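PDB 6NPS: AxyAgu115A from Amphibacillus xylanus NBRC 15112, which probably acts as a family GH115 alpha-glucuronidase, hydrolysing glucuronic acid side groups from xylan hemicelluloses. Local coordinates for residues Asn526-His531 with Lys590-Ala595. The protein carries 3 engineered substitutions. Numbering follows the deposited sequence.
Sequences NVDVYH and KNKYAA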
loop_
_atom_site.group_PDB
_atom_site.type_symbol
_atom_site.label_atom_id
_atom_site.label_comp_id
_atom_site.label_asym_id
_atom_site.label_seq_id
_atom_site.Cartn_x
_atom_site.Cartn_y
_atom_site.Cartn_z
ATOM N N ASN A 526 11.675 4.782 8.493
ATOM C CA ASN A 526 10.858 3.724 7.941
ATOM C C ASN A 526 10.830 3.874 6.429
ATOM O O ASN A 526 11.495 4.733 5.857
ATOM C CB ASN A 526 9.430 3.754 8.492
ATOM C CG ASN A 526 8.822 2.357 8.588
ATOM O OD1 ASN A 526 8.631 1.669 7.569
ATOM N ND2 ASN A 526 8.570 1.900 9.823
ATOM N N VAL A 527 10.045 3.023 5.790
ATOM C CA VAL A 527 9.995 3.058 4.341
ATOM C C VAL A 527 9.149 4.240 3.879
ATOM O O VAL A 527 8.166 4.618 4.528
ATOM C CB VAL A 527 9.453 1.709 3.834
ATOM C CG1 VAL A 527 7.989 1.587 4.169
ATOM C CG2 VAL A 527 9.691 1.598 2.359
ATOM N N ASP A 528 9.578 4.897 2.796
ATOM C CA ASP A 528 8.826 5.994 2.202
ATOM C C ASP A 528 8.774 7.242 3.082
ATOM O O ASP A 528 7.943 8.121 2.860
ATOM C CB ASP A 528 7.397 5.559 1.834
ATOM C CG ASP A 528 7.375 4.485 0.729
ATOM O OD1 ASP A 528 8.284 4.483 -0.129
ATOM O OD2 ASP A 528 6.445 3.642 0.728
ATOM N N VAL A 529 9.636 7.369 4.080
ATOM C CA VAL A 529 9.834 8.690 4.679
ATOM C C VAL A 529 10.482 9.604 3.653
ATOM O O VAL A 529 9.940 10.648 3.283
ATOM C CB VAL A 529 10.659 8.567 5.971
ATOM C CG1 VAL A 529 11.079 9.941 6.488
ATOM C CG2 VAL A 529 9.800 7.750 7.046
ATOM N N TYR A 530 11.626 9.186 3.139
ATOM C CA TYR A 530 12.225 9.802 1.961
ATOM C C TYR A 530 11.580 9.215 0.703
ATOM O O TYR A 530 11.226 8.033 0.662
ATOM C CB TYR A 530 13.724 9.524 1.907
ATOM C CG TYR A 530 14.524 10.215 2.981
ATOM C CD1 TYR A 530 14.548 9.715 4.292
ATOM C CD2 TYR A 530 15.272 11.375 2.683
ATOM C CE1 TYR A 530 15.262 10.356 5.289
ATOM C CE2 TYR A 530 16.014 12.018 3.664
ATOM C CZ TYR A 530 16.007 11.495 4.961
ATOM O OH TYR A 530 16.717 12.107 5.962
ATOM N N HIS A 531 11.409 10.039 -0.320
ATOM C CA HIS A 531 10.769 9.506 -1.509
ATOM C C HIS A 531 11.754 8.600 -2.241
ATOM O O HIS A 531 12.938 8.918 -2.328
ATOM C CB HIS A 531 10.297 10.631 -2.429
ATOM C CG HIS A 531 9.282 10.171 -3.424
ATOM N ND1 HIS A 531 9.644 9.611 -4.626
ATOM C CD2 HIS A 531 7.933 10.088 -3.357
ATOM C CE1 HIS A 531 8.556 9.239 -5.281
ATOM N NE2 HIS A 531 7.504 9.522 -4.537
ATOM N N LYS A 590 13.509 1.808 -2.205
ATOM C CA LYS A 590 13.794 1.509 -3.616
ATOM C C LYS A 590 13.272 0.133 -4.006
ATOM O O LYS A 590 12.712 -0.030 -5.100
ATOM C CB LYS A 590 15.291 1.598 -3.884
ATOM C CG LYS A 590 15.871 3.017 -3.721
ATOM C CD LYS A 590 17.401 2.992 -3.920
ATOM C CE LYS A 590 17.707 2.444 -5.259
ATOM N NZ LYS A 590 18.622 3.375 -5.929
ATOM N N ASN A 591 13.404 -0.851 -3.097
ATOM C CA ASN A 591 12.945 -2.215 -3.354
ATOM C C ASN A 591 11.450 -2.240 -3.614
ATOM O O ASN A 591 10.976 -2.809 -4.609
ATOM C CB ASN A 591 13.300 -3.109 -2.153
ATOM C CG ASN A 591 12.468 -4.396 -2.103
ATOM O OD1 ASN A 591 11.642 -4.581 -1.188
ATOM N ND2 ASN A 591 12.661 -5.283 -3.096
ATOM N N LYS A 592 10.690 -1.633 -2.710
ATOM C CA LYS A 592 9.243 -1.588 -2.842
ATOM C C LYS A 592 8.817 -0.878 -4.124
ATOM O O LYS A 592 7.876 -1.306 -4.790
ATOM C CB LYS A 592 8.664 -0.874 -1.628
ATOM C CG LYS A 592 7.156 -0.725 -1.581
ATOM C CD LYS A 592 6.762 -0.063 -0.236
ATOM C CE LYS A 592 5.273 0.243 -0.124
ATOM N NZ LYS A 592 4.981 1.670 -0.421
ATOM N N TYR A 593 9.453 0.250 -4.443
ATOM C CA TYR A 593 9.062 1.035 -5.614
ATOM C C TYR A 593 9.359 0.269 -6.905
ATOM O O TYR A 593 8.543 0.256 -7.841
ATOM C CB TYR A 593 9.807 2.380 -5.588
ATOM C CG TYR A 593 9.583 3.274 -6.795
ATOM C CD1 TYR A 593 8.569 4.234 -6.804
ATOM C CD2 TYR A 593 10.375 3.151 -7.927
ATOM C CE1 TYR A 593 8.374 5.079 -7.913
ATOM C CE2 TYR A 593 10.180 3.977 -9.052
ATOM C CZ TYR A 593 9.170 4.935 -9.030
ATOM O OH TYR A 593 8.970 5.745 -10.132
ATOM N N ALA A 594 10.537 -0.348 -6.987
ATOM C CA ALA A 594 10.871 -1.135 -8.172
ATOM C C ALA A 594 9.957 -2.342 -8.304
ATOM O O ALA A 594 9.583 -2.743 -9.424
ATOM C CB ALA A 594 12.327 -1.585 -8.098
ATOM N N ALA A 595 9.536 -2.912 -7.184
ATOM C CA ALA A 595 8.705 -4.114 -7.266
ATOM C C ALA A 595 7.298 -3.813 -7.785
ATOM O O ALA A 595 6.730 -4.625 -8.518
ATOM C CB ALA A 595 8.619 -4.807 -5.911
#
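Lys592 reaches out from its helix and forms a salt bridge with Asp528, its NZ lying 2.7 Å from Asp528 OD2. The ammonium meets that oxygen nearly along its C-O axis, and the two side chains cross at about a right angle. The lysine chain runs extended from CB to CE, with CG anti to the backbone N (chi1 180°), and bends at its last torsion, chi4 -99°. Asp528 turns its carboxylate toward the helix, so that OD2 meets the ammonium.

Apolar contact is slight: Val527 points toward the helix, and its CG2 lies 4.3 Å from CD of Lys592, the methyl meeting the aliphatic shaft rather than the charged end. The same valine also packs on Trp585 and Asn588, earlier on helix 564-596.

The loop between helices 500-519 and 537-558 makes a type II beta turn from Asn526 to Val529, with Val527 and Asp528 as its central residues; Asp528 sits there with positive phi, 68°. This is surface packing of that loop against the last turns of helix 564-596, burying 141 Å² in all.

Within the turn, Val527 N donates to Asn526 OD1, 2.6 Å away, in the carbonyl plane and on a lone pair. Farther along the loop, His531 N is hydrogen-bonded to Glu537 OE2 and His531 O to Thr538 OG1, tying it to helix 537-558.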